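Local coordinates for membrane-bound protease PH1510 (Pyrococcus horikoshii OT3, PDB 3WWV), which is a membrane-bound serine protease that cleaves its substrates preferentially near hydrophobic or aromatic residues, and is represented here by its C-terminal OB-fold domain, at residues K43-K46 against G47-V50. Numbering follows the deposited sequence.
Sequences KIEK and GEKV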
ATOM      1  N   LYS A  43      -9.258  -4.123 -13.993  1.00 37.35           N
ATOM      2  CA  LYS A  43     -10.360  -4.899 -13.399  1.00 34.33           C
ATOM      3  C   LYS A  43      -9.926  -5.837 -12.258  1.00 32.26           C
ATOM      4  O   LYS A  43      -9.117  -6.745 -12.465  1.00 31.86           O
ATOM      5  CB  LYS A  43     -11.088  -5.707 -14.485  1.00 33.92           C
ATOM      6  CG  LYS A  43     -12.233  -6.575 -13.977  1.00 34.82           C
ATOM      7  CD  LYS A  43     -12.653  -7.604 -15.016  1.00 37.58           C
ATOM      8  CE  LYS A  43     -13.523  -6.968 -16.086  1.00 40.46           C
ATOM      9  NZ  LYS A  43     -13.593  -7.809 -17.310  1.00 43.36           N
ATOM     10  N   ILE A  44     -10.479  -5.616 -11.067  1.00 28.86           N
ATOM     11  CA  ILE A  44     -10.308  -6.532  -9.936  1.00 27.65           C
ATOM     12  C   ILE A  44     -11.673  -7.101  -9.521  1.00 27.55           C
ATOM     13  O   ILE A  44     -12.601  -6.357  -9.230  1.00 26.45           O
ATOM     14  CB  ILE A  44      -9.583  -5.864  -8.743  1.00 26.22           C
ATOM     15  CG1 ILE A  44      -8.244  -5.258  -9.196  1.00 24.96           C
ATOM     16  CG2 ILE A  44      -9.369  -6.869  -7.616  1.00 25.31           C
ATOM     17  CD1 ILE A  44      -7.483  -4.540  -8.097  1.00 24.66           C
ATOM     18  N   GLU A  45     -11.770  -8.427  -9.492  1.00 29.29           N
ATOM     19  CA  GLU A  45     -13.054  -9.140  -9.408  1.00 30.76           C
ATOM     20  C   GLU A  45     -13.641  -9.209  -8.000  1.00 30.35           C
ATOM     21  O   GLU A  45     -12.925  -9.076  -7.010  1.00 29.40           O
ATOM     22  CB  GLU A  45     -12.914 -10.567  -9.964  1.00 31.77           C
ATOM     23  CG  GLU A  45     -12.532 -10.669 -11.442  1.00 35.01           C
ATOM     24  CD  GLU A  45     -11.029 -10.511 -11.722  1.00 36.76           C
ATOM     25  OE1 GLU A  45     -10.236 -10.254 -10.785  1.00 36.49           O
ATOM     26  OE2 GLU A  45     -10.634 -10.647 -12.900  1.00 37.74           O
ATOM     27  N   LYS A  46     -14.950  -9.437  -7.934  1.00 30.18           N
ATOM     28  CA  LYS A  46     -15.667  -9.635  -6.681  1.00 30.58           C
ATOM     29  C   LYS A  46     -15.066 -10.796  -5.876  1.00 29.20           C
ATOM     30  O   LYS A  46     -14.752 -11.857  -6.428  1.00 28.94           O
ATOM     31  CB  LYS A  46     -17.147  -9.877  -6.988  1.00 34.13           C
ATOM     32  CG  LYS A  46     -18.047 -10.160  -5.795  1.00 38.80           C
ATOM     33  CD  LYS A  46     -19.457 -10.470  -6.282  1.00 43.61           C
ATOM     34  CE  LYS A  46     -20.324 -11.072  -5.181  1.00 48.65           C
ATOM     35  NZ  LYS A  46     -20.923 -10.034  -4.294  1.00 51.10           N
ATOM     36  N   GLY A  47     -14.890 -10.586  -4.576  1.00 27.05           N
ATOM     37  CA  GLY A  47     -14.290 -11.596  -3.719  1.00 25.71           C
ATOM     38  C   GLY A  47     -12.775 -11.530  -3.608  1.00 25.75           C
ATOM     39  O   GLY A  47     -12.212 -12.093  -2.679  1.00 25.54           O
ATOM     40  N   GLU A  48     -12.111 -10.855  -4.547  1.00 26.34           N
ATOM     41  CA  GLU A  48     -10.643 -10.707  -4.495  1.00 28.28           C
ATOM     42  C   GLU A  48     -10.196  -9.876  -3.287  1.00 25.74           C
ATOM     43  O   GLU A  48     -10.886  -8.955  -2.861  1.00 24.25           O
ATOM     44  CB  GLU A  48     -10.086 -10.090  -5.793  1.00 29.94           C
ATOM     45  CG  GLU A  48     -10.366 -10.886  -7.064  1.00 34.83           C
ATOM     46  CD  GLU A  48      -9.351 -11.987  -7.344  1.00 39.41           C
ATOM     47  OE1 GLU A  48      -9.770 -13.104  -7.754  1.00 41.41           O
ATOM     48  OE2 GLU A  48      -8.130 -11.734  -7.176  1.00 41.67           O
ATOM     49  N   LYS A  49      -9.047 -10.241  -2.732  1.00 26.06           N
ATOM     50  CA  LYS A  49      -8.399  -9.481  -1.660  1.00 25.83           C
ATOM     51  C   LYS A  49      -7.561  -8.326  -2.222  1.00 23.88           C
ATOM     52  O   LYS A  49      -6.790  -8.503  -3.159  1.00 23.31           O
ATOM     53  CB  LYS A  49      -7.514 -10.406  -0.816  1.00 27.32           C
ATOM     54  CG  LYS A  49      -8.248 -11.575  -0.179  1.00 28.89           C
ATOM     55  CD  LYS A  49      -9.308 -11.104   0.807  1.00 32.07           C
ATOM     56  CE  LYS A  49     -10.220 -12.256   1.222  1.00 35.23           C
ATOM     57  NZ  LYS A  49     -11.371 -11.802   2.058  1.00 35.05           N
ATOM     58  N   VAL A  50      -7.715  -7.144  -1.642  1.00 23.08           N
ATOM     59  CA  VAL A  50      -6.959  -5.969  -2.072  1.00 22.52           C
ATOM     60  C   VAL A  50      -6.244  -5.308  -0.902  1.00 23.34           C
ATOM     61  O   VAL A  50      -6.637  -5.477   0.266  1.00 24.39           O
ATOM     62  CB  VAL A  50      -7.859  -4.907  -2.766  1.00 22.50           C
ATOM     63  CG1 VAL A  50      -8.334  -5.388  -4.131  1.00 22.29           C
ATOM     64  CG2 VAL A  50      -9.038  -4.514  -1.888  1.00 22.53           C
TER
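A type II beta turn running from Glu45 to Glu48 brings the chain into strand 49-56, and its closing bond joins Glu48 N to Glu45 O at 3.1 Å. The same carbonyl oxygen, Glu45 O, also lies 3.1 Å from Glu48 CG, so the start of the glutamate side chain packs closely against the turn it closes. Gly47 takes the third place of the turn with a positive phi (89°), where a side chain would jam against the carbonyl O of Lys46; this is the classical reason for glycine in such turns. In the OB-fold barrel of this NfeD C-terminal domain, the turn ends the long connection from strand 32-38. Ile44 is buried beside the turn: its CG2, placed anti to the backbone N, lies 3.8 Å from Glu48 CB and 3.9 Å from Val50 CG1. Val17 touches both Ile44 and Val50, tying the pair to strand 14-19. On the outer side, the Glu45 and Glu48 side chains run alongside each other, Glu45 OE1 packing 3.8 Å from Glu48 CG, with the carboxylate planes 64° apart. Their OE1 atoms come within 4.2 Å, a like-charge approach probably eased by Arg64, whose NH2 forms salt bridges with Glu45 OE1 and Glu48 OE2. An alanine in place of Glu48 is likely to leave Arg64 with one carboxylate fewer and Glu45 OE1 without its methylene neighbour.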